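Local coordinates for ribosomal RNA processing protein 6 (Trypanosoma brucei brucei, PDB 4NLC) that probably trims RNA from its 3' end as a 3'-5' exoribonuclease of the nuclear exosome, taking part in ribosomal RNA processing, at residues 328-333 against 337-342; 82-87 against 136-141; 190-195 against 231-236; 48-53 against 249-254. The protein carries 1 engineered substitution. All blocks are in the same frame, centred on the assembly; numbering follows the deposited sequence.

Contact 1 of 4, residues 328-333 against 337-342; sequences KLPTSA and LKCCSP
The turn joining helix 319-328 to helix 333-339 folds back on the second of these helices, bringing Lys328 and Pro330 against Cys339 and Ala333 against Leu337, in the helical HRDC part of the chain. It combines one helical backbone bond with a small apolar cluster round a sulfur. The bond runs from Leu337 N to Ala333 O over 2.9 Å, bent to 151° at the hydrogen, and belongs to the first turn of helix 333-339. The same carbonyl is overlain by the leucine side chain: Leu337 CG lies 3.3 Å from Ala333 O, because the first torsion sets CG beside the backbone N, facing the preceding turn. The thiol of Cys339 touches both Lys328 and Pro330. Its SG meets Pro330 CG at 4.1 Å, at one corner of the proline ring, while Lys328, extended beyond CG, runs alongside and places its CD 3.9 Å from Cys339 SG; the lysine thus contributes the apolar middle of its chain. Ile325 of helix 319-328 packs on both Pro330 and Cys339, and the engineered Ser321 hydrogen-bonds through its OG to Cys339 O. The turn itself is shaped by Leu329, which leaves the first helix with positive phi (48°), and by Ser332, the N-cap of the next, whose OG makes a weak bond to Glu335 N. The result is a short interhelical turn, in which one helix ends at a positive-phi residue and the next starts at a serine N-cap, between consecutive helices of the HRDC domain.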
loop_
_atom_site.group_PDB
_atom_site.type_symbol
_atom_site.label_atom_id
_atom_site.label_comp_id
_atom_site.label_asym_id
_atom_site.label_seq_id
_atom_site.Cartn_x
_atom_site.Cartn_y
_atom_site.Cartn_z
ATOM N N LYS A 328 -4.564 -32.645 13.472
ATOM C CA LYS A 328 -3.669 -33.704 13.939
ATOM C C LYS A 328 -3.388 -33.706 15.444
ATOM O O LYS A 328 -2.972 -34.745 15.959
ATOM C CB LYS A 328 -2.337 -33.673 13.152
ATOM C CG LYS A 328 -2.467 -34.039 11.668
ATOM C CD LYS A 328 -1.183 -33.683 10.922
ATOM C CE LYS A 328 -1.083 -34.295 9.539
ATOM N NZ LYS A 328 0.265 -34.084 8.937
ATOM N N LEU A 329 -3.575 -32.550 16.140
ATOM C CA LEU A 329 -3.275 -32.358 17.578
ATOM C C LEU A 329 -1.857 -32.896 17.965
ATOM O O LEU A 329 -1.760 -33.837 18.755
ATOM C CB LEU A 329 -4.399 -32.927 18.500
ATOM C CG LEU A 329 -5.809 -32.309 18.336
ATOM C CD1 LEU A 329 -6.874 -33.148 19.047
ATOM C CD2 LEU A 329 -5.867 -30.866 18.845
ATOM N N PRO A 330 -0.750 -32.331 17.401
ATOM C CA PRO A 330 0.607 -32.827 17.734
ATOM C C PRO A 330 0.981 -32.737 19.222
ATOM O O PRO A 330 0.752 -31.701 19.839
ATOM C CB PRO A 330 1.501 -31.924 16.886
ATOM C CG PRO A 330 0.702 -30.693 16.677
ATOM C CD PRO A 330 -0.663 -31.211 16.442
ATOM N N THR A 331 1.545 -33.813 19.802
ATOM C CA THR A 331 1.861 -33.814 21.243
ATOM C C THR A 331 3.370 -33.875 21.588
ATOM O O THR A 331 3.713 -34.044 22.761
ATOM C CB THR A 331 1.079 -34.892 21.980
ATOM O OG1 THR A 331 1.374 -36.168 21.405
ATOM C CG2 THR A 331 -0.433 -34.603 22.001
ATOM N N SER A 332 4.241 -33.636 20.595
ATOM C CA SER A 332 5.700 -33.562 20.722
ATOM C C SER A 332 6.202 -32.421 19.821
ATOM O O SER A 332 5.542 -32.086 18.830
ATOM C CB SER A 332 6.352 -34.892 20.339
ATOM O OG SER A 332 6.312 -35.125 18.940
ATOM N N ALA A 333 7.334 -31.794 20.183
ATOM C CA ALA A 333 7.914 -30.678 19.415
ATOM C C ALA A 333 8.123 -31.016 17.917
ATOM O O ALA A 333 7.820 -30.195 17.052
ATOM C CB ALA A 333 9.219 -30.236 20.048
ATOM N N LEU A 337 6.547 -29.409 14.556
ATOM C CA LEU A 337 7.430 -28.954 13.483
ATOM C C LEU A 337 7.029 -29.515 12.125
ATOM O O LEU A 337 7.139 -28.804 11.135
ATOM C CB LEU A 337 8.907 -29.217 13.807
ATOM C CG LEU A 337 9.544 -28.373 14.942
ATOM C CD1 LEU A 337 10.999 -28.695 15.089
ATOM C CD2 LEU A 337 9.352 -26.849 14.739
ATOM N N LYS A 338 6.488 -30.751 12.088
ATOM C CA LYS A 338 5.996 -31.400 10.868
ATOM C C LYS A 338 4.782 -30.626 10.287
ATOM O O LYS A 338 4.800 -30.262 9.112
ATOM C CB LYS A 338 5.635 -32.861 11.144
ATOM C CG LYS A 338 6.831 -33.797 11.180
ATOM C CD LYS A 338 6.385 -35.250 11.111
ATOM C CE LYS A 338 7.535 -36.217 11.282
ATOM N NZ LYS A 338 7.059 -37.619 11.459
ATOM N N CYS A 339 3.769 -30.329 11.125
ATOM C CA CYS A 339 2.576 -29.575 10.739
ATOM C C CYS A 339 2.915 -28.203 10.136
ATOM O O CYS A 339 2.290 -27.798 9.154
ATOM C CB CYS A 339 1.630 -29.423 11.927
ATOM S SG CYS A 339 1.033 -30.982 12.628
ATOM N N CYS A 340 3.908 -27.504 10.726
ATOM C CA CYS A 340 4.333 -26.135 10.394
ATOM C C CYS A 340 5.277 -25.991 9.177
ATOM O O CYS A 340 5.701 -24.873 8.908
ATOM C CB CYS A 340 4.948 -25.478 11.623
ATOM S SG CYS A 340 3.809 -25.292 13.009
ATOM N N SER A 341 5.618 -27.076 8.466
ATOM C CA SER A 341 6.538 -27.001 7.313
ATOM C C SER A 341 5.979 -26.097 6.182
ATOM O O SER A 341 4.816 -26.300 5.807
ATOM C CB SER A 341 6.857 -28.399 6.777
ATOM O OG SER A 341 7.268 -29.284 7.808
ATOM N N PRO A 342 6.723 -25.084 5.644
ATOM C CA PRO A 342 8.104 -24.657 5.974
ATOM C C PRO A 342 8.204 -23.921 7.311
ATOM O O PRO A 342 7.468 -22.964 7.543
ATOM C CB PRO A 342 8.509 -23.796 4.769
ATOM C CG PRO A 342 7.221 -23.246 4.232
ATOM C CD PRO A 342 6.135 -24.248 4.576
#

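Contact 2 of 4, residues 82-87 against 136-141; sequences ALVAVL and APVFLQ
Helices 77-87 and 136-140 approach each other closely at a single point, where the CA atoms of Leu87 and Val138 are 6.6 Å apart, and no hydrogen bond passes between the two segments. Val138 carries the contact: both its methyl groups reach the last turn of helix 77-87, touching the backbone and CB of that turn as well as its side-chain ends. Its CG2 lies 3.5 Å from Val84 O and 3.7 Å from Leu87 CB, spanning these two positions, one turn apart. The other branch, CG1, stands anti to the backbone N (chi1 177°) and turns toward the leucine, lying 3.9 Å from Leu87 CB and 4.1 Å from Leu87 CD1. Leu87 crosses Val138 at about a right angle, meeting it mainly with CB. Val84 meets Val138 differently. The two valines slide past one another in opposite directions, and only one methyl pair comes close, Val84 CG1 to Val138 CG2 at 3.9 Å. All three residues are buried; the side-chain contacts are aliphatic, and Val138 CG2 also rests on the carbonyl O of Val84. Beneath the contact lies the mixed sheet of the exonuclease domain: Ile93 of strand 92-100 packs on both Leu87 and Val138, and Ile114 of strand 108-115 on Leu87, while Lys146 of strand 145-148 hydrogen-bonds through NZ to Val138 O.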
loop_
_atom_site.group_PDB
_atom_site.type_symbol
_atom_site.label_atom_id
_atom_site.label_comp_id
_atom_site.label_asym_id
_atom_site.label_seq_id
_atom_site.Cartn_x
_atom_site.Cartn_y
_atom_site.Cartn_z
ATOM N N ALA A 82 15.408 18.414 -4.213
ATOM C CA ALA A 82 15.519 18.940 -5.573
ATOM C C ALA A 82 14.275 18.504 -6.379
ATOM O O ALA A 82 13.705 19.311 -7.120
ATOM C CB ALA A 82 16.797 18.435 -6.256
ATOM N N LEU A 83 13.841 17.248 -6.195
ATOM C CA LEU A 83 12.656 16.708 -6.876
ATOM C C LEU A 83 11.359 17.462 -6.433
ATOM O O LEU A 83 10.569 17.856 -7.275
ATOM C CB LEU A 83 12.538 15.190 -6.637
ATOM C CG LEU A 83 11.144 14.572 -6.877
ATOM C CD1 LEU A 83 10.719 14.665 -8.360
ATOM C CD2 LEU A 83 11.089 13.166 -6.391
ATOM N N VAL A 84 11.196 17.700 -5.133
ATOM C CA VAL A 84 10.055 18.414 -4.559
ATOM C C VAL A 84 9.924 19.829 -5.207
ATOM O O VAL A 84 8.810 20.239 -5.515
ATOM C CB VAL A 84 10.107 18.408 -2.996
ATOM C CG1 VAL A 84 9.169 19.447 -2.367
ATOM C CG2 VAL A 84 9.793 17.011 -2.463
ATOM N N ALA A 85 11.040 20.518 -5.473
ATOM C CA ALA A 85 10.992 21.860 -6.092
ATOM C C ALA A 85 10.610 21.788 -7.562
ATOM O O ALA A 85 9.929 22.684 -8.045
ATOM C CB ALA A 85 12.305 22.613 -5.899
ATOM N N VAL A 86 11.023 20.720 -8.268
ATOM C CA VAL A 86 10.647 20.499 -9.670
ATOM C C VAL A 86 9.098 20.298 -9.705
ATOM O O VAL A 86 8.407 20.971 -10.465
ATOM C CB VAL A 86 11.394 19.274 -10.294
ATOM C CG1 VAL A 86 10.681 18.749 -11.537
ATOM C CG2 VAL A 86 12.849 19.611 -10.609
ATOM N N LEU A 87 8.578 19.408 -8.845
ATOM C CA LEU A 87 7.161 19.110 -8.764
ATOM C C LEU A 87 6.288 20.332 -8.459
ATOM O O LEU A 87 5.146 20.393 -8.934
ATOM C CB LEU A 87 6.903 17.989 -7.769
ATOM C CG LEU A 87 7.573 16.623 -8.002
ATOM C CD1 LEU A 87 7.088 15.640 -6.981
ATOM C CD2 LEU A 87 7.345 16.076 -9.431
ATOM N N ALA A 136 5.281 16.740 1.557
ATOM C CA ALA A 136 4.025 17.373 2.007
ATOM C C ALA A 136 3.679 18.708 1.269
ATOM O O ALA A 136 2.510 18.893 0.953
ATOM C CB ALA A 136 4.009 17.566 3.525
ATOM N N PRO A 137 4.611 19.604 0.868
ATOM C CA PRO A 137 4.170 20.800 0.102
ATOM C C PRO A 137 3.554 20.434 -1.266
ATOM O O PRO A 137 2.610 21.080 -1.694
ATOM C CB PRO A 137 5.465 21.603 -0.063
ATOM C CG PRO A 137 6.353 21.142 1.041
ATOM C CD PRO A 137 6.066 19.676 1.142
ATOM N N VAL A 138 4.050 19.377 -1.919
ATOM C CA VAL A 138 3.524 18.919 -3.209
ATOM C C VAL A 138 2.177 18.231 -3.007
ATOM O O VAL A 138 1.205 18.621 -3.656
ATOM C CB VAL A 138 4.530 18.036 -4.020
ATOM C CG1 VAL A 138 3.906 17.523 -5.325
ATOM C CG2 VAL A 138 5.805 18.810 -4.328
ATOM N N PHE A 139 2.108 17.216 -2.111
ATOM C CA PHE A 139 0.857 16.494 -1.899
ATOM C C PHE A 139 -0.287 17.361 -1.345
ATOM O O PHE A 139 -1.440 17.093 -1.674
ATOM C CB PHE A 139 1.058 15.233 -1.048
ATOM C CG PHE A 139 1.776 14.112 -1.759
ATOM C CD1 PHE A 139 1.140 13.368 -2.745
ATOM C CD2 PHE A 139 3.084 13.788 -1.432
ATOM C CE1 PHE A 139 1.815 12.330 -3.416
ATOM C CE2 PHE A 139 3.754 12.746 -2.102
ATOM C CZ PHE A 139 3.104 12.014 -3.076
ATOM N N LEU A 140 0.030 18.390 -0.536
ATOM C CA LEU A 140 -0.924 19.324 0.077
ATOM C C LEU A 140 -1.289 20.502 -0.811
ATOM O O LEU A 140 -2.256 21.191 -0.502
ATOM C CB LEU A 140 -0.419 19.842 1.449
ATOM C CG LEU A 140 -0.277 18.802 2.592
ATOM C CD1 LEU A 140 0.224 19.478 3.887
ATOM C CD2 LEU A 140 -1.592 18.086 2.865
ATOM N N GLN A 141 -0.517 20.753 -1.895
ATOM C CA GLN A 141 -0.711 21.885 -2.807
ATOM C C GLN A 141 -2.001 21.716 -3.604
ATOM O O GLN A 141 -2.056 20.848 -4.469
ATOM C CB GLN A 141 0.538 22.068 -3.700
ATOM C CG GLN A 141 0.587 23.259 -4.681
ATOM C CD GLN A 141 0.091 24.588 -4.211
ATOM O OE1 GLN A 141 0.774 25.336 -3.512
ATOM N NE2 GLN A 141 -1.054 24.964 -4.703
#

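Contact 3 of 4, residues 190-195 against 231-236; sequences DHFCQV and DRLKQL
Phe192, near the end of helix 185-193, plugs into helix 226-238 in the helical part of the exonuclease domain, where Arg232, Leu233 and Leu236 receive its ring. Arg232 touches it twice. Its CB sits over one face in a CH-pi contact, 4.0 Å from the centroid of the Phe192 ring and offset toward the rim; the opposite face carries CD2 of the adjacent His191, over the ring centre. Beyond CB the arginine chain bends at chi2 (-73°) and again at chi3, curling round so that the guanidinium returns to the ring edge. There Phe192 CD1 points at the middle of the guanidinium face, 3.5 Å from Arg232 CZ, and the two planes stand 80° apart, an edge-to-face meeting rather than a stack. A hydrogen bond from Arg232 NH1 to Tyr228 OH helps fix the rotation of this group. The far end of the ring is closed by leucines: Leu236 CD1 lies at its edge, 3.7 Å from Phe192 CZ, and Leu233 CD2 comes obliquely to the same atom at 3.7 Å. Leu233 also packs on Thr172, Ala175 and Leu176 of helix 172-178, and Asp231 forms a salt bridge with Arg117, tying helix 226-238 into the domain.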
loop_
_atom_site.group_PDB
_atom_site.type_symbol
_atom_site.label_atom_id
_atom_site.label_comp_id
_atom_site.label_asym_id
_atom_site.label_seq_id
_atom_site.Cartn_x
_atom_site.Cartn_y
_atom_site.Cartn_z
ATOM N N ASP A 190 -3.065 0.296 -22.534
ATOM C CA ASP A 190 -3.286 -0.364 -23.818
ATOM C C ASP A 190 -4.411 0.315 -24.639
ATOM O O ASP A 190 -4.264 0.480 -25.844
ATOM C CB ASP A 190 -3.525 -1.863 -23.603
ATOM C CG ASP A 190 -3.721 -2.706 -24.846
ATOM O OD1 ASP A 190 -3.168 -2.343 -25.910
ATOM O OD2 ASP A 190 -4.364 -3.766 -24.740
ATOM N N HIS A 191 -5.497 0.754 -23.990
ATOM C CA HIS A 191 -6.629 1.380 -24.690
ATOM C C HIS A 191 -6.273 2.737 -25.295
ATOM O O HIS A 191 -6.583 3.006 -26.455
ATOM C CB HIS A 191 -7.850 1.504 -23.756
ATOM C CG HIS A 191 -9.082 1.996 -24.435
ATOM N ND1 HIS A 191 -9.761 1.214 -25.332
ATOM C CD2 HIS A 191 -9.713 3.187 -24.327
ATOM C CE1 HIS A 191 -10.791 1.942 -25.744
ATOM N NE2 HIS A 191 -10.809 3.132 -25.158
ATOM N N PHE A 192 -5.610 3.580 -24.515
ATOM C CA PHE A 192 -5.269 4.927 -24.950
ATOM C C PHE A 192 -3.906 5.057 -25.641
ATOM O O PHE A 192 -3.776 5.845 -26.572
ATOM C CB PHE A 192 -5.377 5.897 -23.772
ATOM C CG PHE A 192 -6.791 6.064 -23.263
ATOM C CD1 PHE A 192 -7.771 6.666 -24.057
ATOM C CD2 PHE A 192 -7.132 5.676 -21.971
ATOM C CE1 PHE A 192 -9.065 6.854 -23.573
ATOM C CE2 PHE A 192 -8.434 5.856 -21.492
ATOM C CZ PHE A 192 -9.389 6.444 -22.298
ATOM N N CYS A 193 -2.902 4.318 -25.182
ATOM C CA CYS A 193 -1.552 4.445 -25.724
ATOM C C CYS A 193 -1.153 3.321 -26.657
ATOM O O CYS A 193 -0.143 3.463 -27.341
ATOM C CB CYS A 193 -0.537 4.601 -24.593
ATOM S SG CYS A 193 -1.037 5.742 -23.290
ATOM N N GLN A 194 -1.896 2.192 -26.652
ATOM C CA GLN A 194 -1.598 0.996 -27.449
ATOM C C GLN A 194 -0.231 0.385 -27.059
ATOM O O GLN A 194 0.510 -0.110 -27.921
ATOM C CB GLN A 194 -1.724 1.263 -28.966
ATOM C CG GLN A 194 -3.147 1.216 -29.497
ATOM C CD GLN A 194 -3.165 1.033 -30.998
ATOM O OE1 GLN A 194 -2.269 0.419 -31.597
ATOM N NE2 GLN A 194 -4.200 1.544 -31.645
ATOM N N VAL A 195 0.086 0.444 -25.750
ATOM C CA VAL A 195 1.293 -0.103 -25.122
ATOM C C VAL A 195 0.847 -1.239 -24.163
ATOM O O VAL A 195 -0.030 -1.027 -23.311
ATOM C CB VAL A 195 2.131 0.988 -24.361
ATOM C CG1 VAL A 195 3.265 0.372 -23.533
ATOM C CG2 VAL A 195 2.681 2.049 -25.310
ATOM N N ASP A 231 -5.591 13.170 -19.418
ATOM C CA ASP A 231 -6.085 14.109 -20.438
ATOM C C ASP A 231 -7.230 13.474 -21.267
ATOM O O ASP A 231 -8.288 14.075 -21.420
ATOM C CB ASP A 231 -4.942 14.529 -21.380
ATOM C CG ASP A 231 -3.852 15.404 -20.807
ATOM O OD1 ASP A 231 -4.044 15.952 -19.706
ATOM O OD2 ASP A 231 -2.824 15.580 -21.481
ATOM N N ARG A 232 -7.037 12.233 -21.725
ATOM C CA ARG A 232 -8.037 11.489 -22.501
ATOM C C ARG A 232 -9.334 11.182 -21.720
ATOM O O ARG A 232 -10.433 11.326 -22.273
ATOM C CB ARG A 232 -7.414 10.216 -23.084
ATOM C CG ARG A 232 -6.370 10.479 -24.201
ATOM C CD ARG A 232 -6.943 10.928 -25.543
ATOM N NE ARG A 232 -7.909 9.970 -26.101
ATOM C CZ ARG A 232 -7.595 8.890 -26.812
ATOM N NH1 ARG A 232 -6.323 8.610 -27.087
ATOM N NH2 ARG A 232 -8.548 8.082 -27.254
ATOM N N LEU A 233 -9.208 10.793 -20.425
ATOM C CA LEU A 233 -10.381 10.535 -19.569
ATOM C C LEU A 233 -11.147 11.826 -19.261
ATOM O O LEU A 233 -12.375 11.801 -19.212
ATOM C CB LEU A 233 -9.991 9.809 -18.284
ATOM C CG LEU A 233 -9.503 8.374 -18.470
ATOM C CD1 LEU A 233 -8.907 7.836 -17.179
ATOM C CD2 LEU A 233 -10.618 7.486 -18.957
ATOM N N LYS A 234 -10.421 12.958 -19.091
ATOM C CA LYS A 234 -11.037 14.280 -18.882
ATOM C C LYS A 234 -11.936 14.645 -20.049
ATOM O O LYS A 234 -13.062 15.067 -19.819
ATOM C CB LYS A 234 -9.975 15.383 -18.706
ATOM C CG LYS A 234 -9.527 15.541 -17.267
ATOM C CD LYS A 234 -8.256 16.365 -17.123
ATOM C CE LYS A 234 -8.293 17.756 -17.697
ATOM N NZ LYS A 234 -7.225 18.622 -17.117
ATOM N N GLN A 235 -11.463 14.442 -21.292
ATOM C CA GLN A 235 -12.250 14.730 -22.513
ATOM C C GLN A 235 -13.498 13.852 -22.599
ATOM O O GLN A 235 -14.562 14.361 -22.919
ATOM C CB GLN A 235 -11.404 14.580 -23.781
ATOM C CG GLN A 235 -10.199 15.509 -23.807
ATOM C CD GLN A 235 -9.248 15.192 -24.931
ATOM O OE1 GLN A 235 -9.150 14.062 -25.410
ATOM N NE2 GLN A 235 -8.490 16.180 -25.344
ATOM N N LEU A 236 -13.376 12.550 -22.274
ATOM C CA LEU A 236 -14.496 11.607 -22.268
ATOM C C LEU A 236 -15.521 11.947 -21.185
ATOM O O LEU A 236 -16.711 11.791 -21.413
ATOM C CB LEU A 236 -13.998 10.164 -22.071
ATOM C CG LEU A 236 -13.384 9.489 -23.292
ATOM C CD1 LEU A 236 -12.603 8.242 -22.885
ATOM C CD2 LEU A 236 -14.462 9.148 -24.345
#

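Contact 4 of 4, residues 48-53 against 249-254; sequences VSVPSE and MLLHVF
Val50 stands over the ring of Phe254, and its CG1 methyl lies over the middle of one face. CG1 is 3.5 Å from the ring centroid and 6° off the normal, a nearly ideal CH-pi contact. The fit is even: the closest ring atoms, Phe254 CE1 and CD1, are both 3.6 Å from Val50 CG1, and the remaining ring carbons lie little farther away. This placement follows from the first torsion of the valine, which holds CG1 anti to the backbone N (chi1 -177°) and thereby sets CG2 anti to the carbonyl carbon, 3.7 Å from Phe254 CB. Both methyls lie over the same face, CG1 above the ring centre and CG2 above the stem, near CB and CG, while valine and phenylalanine cross at a slant. Leu251, one turn earlier on the helix, adds a looser contact on this side, with its CD2 4.2 Å from Val50 CG2. The contact is entirely apolar, and Val50, which Leu55 of the following loop also adjoins, carries nearly all of it for segment 48-53. It joins the connection after helix 42-46 to the first turns of helix 249-261. The Phe254 ring also meets Phe170 of strand 169-171 edge-to-face, and its side chain touches Tyr230 of helix 226-238, while Val253 packs on helix 172-178.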
loop_
_atom_site.group_PDB
_atom_site.type_symbol
_atom_site.label_atom_id
_atom_site.label_comp_id
_atom_site.label_asym_id
_atom_site.label_seq_id
_atom_site.Cartn_x
_atom_site.Cartn_y
_atom_site.Cartn_z
ATOM N N VAL A 48 -11.579 22.410 -0.003
ATOM C CA VAL A 48 -10.758 22.701 -1.186
ATOM C C VAL A 48 -11.512 22.489 -2.496
ATOM O O VAL A 48 -12.243 21.510 -2.647
ATOM C CB VAL A 48 -9.398 21.920 -1.125
ATOM C CG1 VAL A 48 -9.212 20.930 -2.275
ATOM C CG2 VAL A 48 -8.222 22.882 -1.036
ATOM N N SER A 49 -11.308 23.408 -3.452
ATOM C CA SER A 49 -11.934 23.347 -4.772
ATOM C C SER A 49 -10.983 22.721 -5.780
ATOM O O SER A 49 -9.765 22.753 -5.598
ATOM C CB SER A 49 -12.278 24.752 -5.264
ATOM O OG SER A 49 -12.910 25.537 -4.268
ATOM N N VAL A 50 -11.539 22.211 -6.878
ATOM C CA VAL A 50 -10.763 21.683 -7.999
ATOM C C VAL A 50 -10.245 22.941 -8.768
ATOM O O VAL A 50 -11.036 23.873 -8.965
ATOM C CB VAL A 50 -11.653 20.814 -8.939
ATOM C CG1 VAL A 50 -10.827 20.205 -10.061
ATOM C CG2 VAL A 50 -12.422 19.736 -8.171
ATOM N N PRO A 51 -8.953 23.007 -9.196
ATOM C CA PRO A 51 -8.498 24.186 -9.967
ATOM C C PRO A 51 -9.302 24.311 -11.265
ATOM O O PRO A 51 -9.361 23.362 -12.042
ATOM C CB PRO A 51 -7.004 23.904 -10.220
ATOM C CG PRO A 51 -6.630 22.794 -9.265
ATOM C CD PRO A 51 -7.879 21.998 -9.062
ATOM N N SER A 52 -9.971 25.462 -11.468
ATOM C CA SER A 52 -10.856 25.734 -12.612
ATOM C C SER A 52 -10.255 25.388 -13.995
ATOM O O SER A 52 -10.992 24.896 -14.853
ATOM C CB SER A 52 -11.360 27.175 -12.579
ATOM O OG SER A 52 -10.302 28.104 -12.744
ATOM N N GLU A 53 -8.923 25.574 -14.190
ATOM C CA GLU A 53 -8.237 25.226 -15.446
ATOM C C GLU A 53 -8.316 23.708 -15.725
ATOM O O GLU A 53 -8.327 23.295 -16.880
ATOM C CB GLU A 53 -6.768 25.681 -15.427
ATOM C CG GLU A 53 -6.554 27.176 -15.612
ATOM C CD GLU A 53 -6.869 27.753 -16.982
ATOM O OE1 GLU A 53 -6.252 27.307 -17.978
ATOM O OE2 GLU A 53 -7.697 28.691 -17.048
ATOM N N MET A 249 -19.850 15.163 -15.229
ATOM C CA MET A 249 -19.219 13.878 -14.962
ATOM C C MET A 249 -17.735 14.042 -14.554
ATOM O O MET A 249 -17.271 13.296 -13.693
ATOM C CB MET A 249 -19.440 12.938 -16.158
ATOM C CG MET A 249 -19.785 11.515 -15.766
ATOM S SD MET A 249 -21.250 11.329 -14.714
ATOM C CE MET A 249 -20.787 9.917 -13.808
ATOM N N LEU A 250 -17.023 15.061 -15.105
ATOM C CA LEU A 250 -15.627 15.361 -14.720
ATOM C C LEU A 250 -15.537 15.791 -13.239
ATOM O O LEU A 250 -14.709 15.247 -12.500
ATOM C CB LEU A 250 -14.919 16.374 -15.661
ATOM C CG LEU A 250 -13.463 16.758 -15.282
ATOM C CD1 LEU A 250 -12.512 15.542 -15.229
ATOM C CD2 LEU A 250 -12.904 17.859 -16.179
ATOM N N LEU A 251 -16.426 16.707 -12.807
ATOM C CA LEU A 251 -16.519 17.172 -11.408
ATOM C C LEU A 251 -16.926 16.030 -10.476
ATOM O O LEU A 251 -16.426 15.971 -9.355
ATOM C CB LEU A 251 -17.513 18.331 -11.256
ATOM C CG LEU A 251 -16.947 19.729 -11.313
ATOM C CD1 LEU A 251 -18.075 20.756 -11.465
ATOM C CD2 LEU A 251 -16.126 20.052 -10.055
ATOM N N HIS A 252 -17.809 15.115 -10.945
ATOM C CA HIS A 252 -18.236 13.943 -10.161
ATOM C C HIS A 252 -17.025 13.037 -9.840
ATOM O O HIS A 252 -16.863 12.592 -8.709
ATOM C CB HIS A 252 -19.348 13.154 -10.875
ATOM C CG HIS A 252 -19.760 11.914 -10.147
ATOM N ND1 HIS A 252 -20.530 11.970 -9.005
ATOM C CD2 HIS A 252 -19.476 10.617 -10.420
ATOM C CE1 HIS A 252 -20.686 10.718 -8.612
ATOM N NE2 HIS A 252 -20.063 9.870 -9.425
ATOM N N VAL A 253 -16.142 12.840 -10.815
ATOM C CA VAL A 253 -14.963 11.991 -10.650
ATOM C C VAL A 253 -13.956 12.644 -9.684
ATOM O O VAL A 253 -13.442 11.967 -8.797
ATOM C CB VAL A 253 -14.372 11.566 -12.010
ATOM C CG1 VAL A 253 -13.088 10.779 -11.815
ATOM C CG2 VAL A 253 -15.390 10.716 -12.779
ATOM N N PHE A 254 -13.757 13.964 -9.788
ATOM C CA PHE A 254 -12.930 14.716 -8.847
ATOM C C PHE A 254 -13.528 14.599 -7.443
ATOM O O PHE A 254 -12.777 14.492 -6.489
ATOM C CB PHE A 254 -12.859 16.191 -9.251
ATOM C CG PHE A 254 -11.674 16.523 -10.127
ATOM C CD1 PHE A 254 -10.390 16.618 -9.584
ATOM C CD2 PHE A 254 -11.841 16.772 -11.481
ATOM C CE1 PHE A 254 -9.290 16.940 -10.392
ATOM C CE2 PHE A 254 -10.733 17.075 -12.294
ATOM C CZ PHE A 254 -9.472 17.173 -11.740
#

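In the fold
Contacts 2, 3 and 4 belong to the nuclease end of the molecule, and contact 1 lies in the HRDC part, across the centre of the chain, with its centre 53 to 58 Å from the other three. Along the sequence, contact 4 closes a long loop that encloses contacts 2 and 3. It touches contact 3 directly, Lys234 CG packing 3.6 Å from Leu250 CD1 where helices 226-238 and 249-261 follow each other. Contact 2 comes within about 6 Å of contact 4 at the nearest atoms, and its centre is about 26 Å from that of contact 3. Contact 2 packs on strand 92-100, whose Asp-Leu-Glu sequence is consistent with the first acidic motif of DEDD exonucleases.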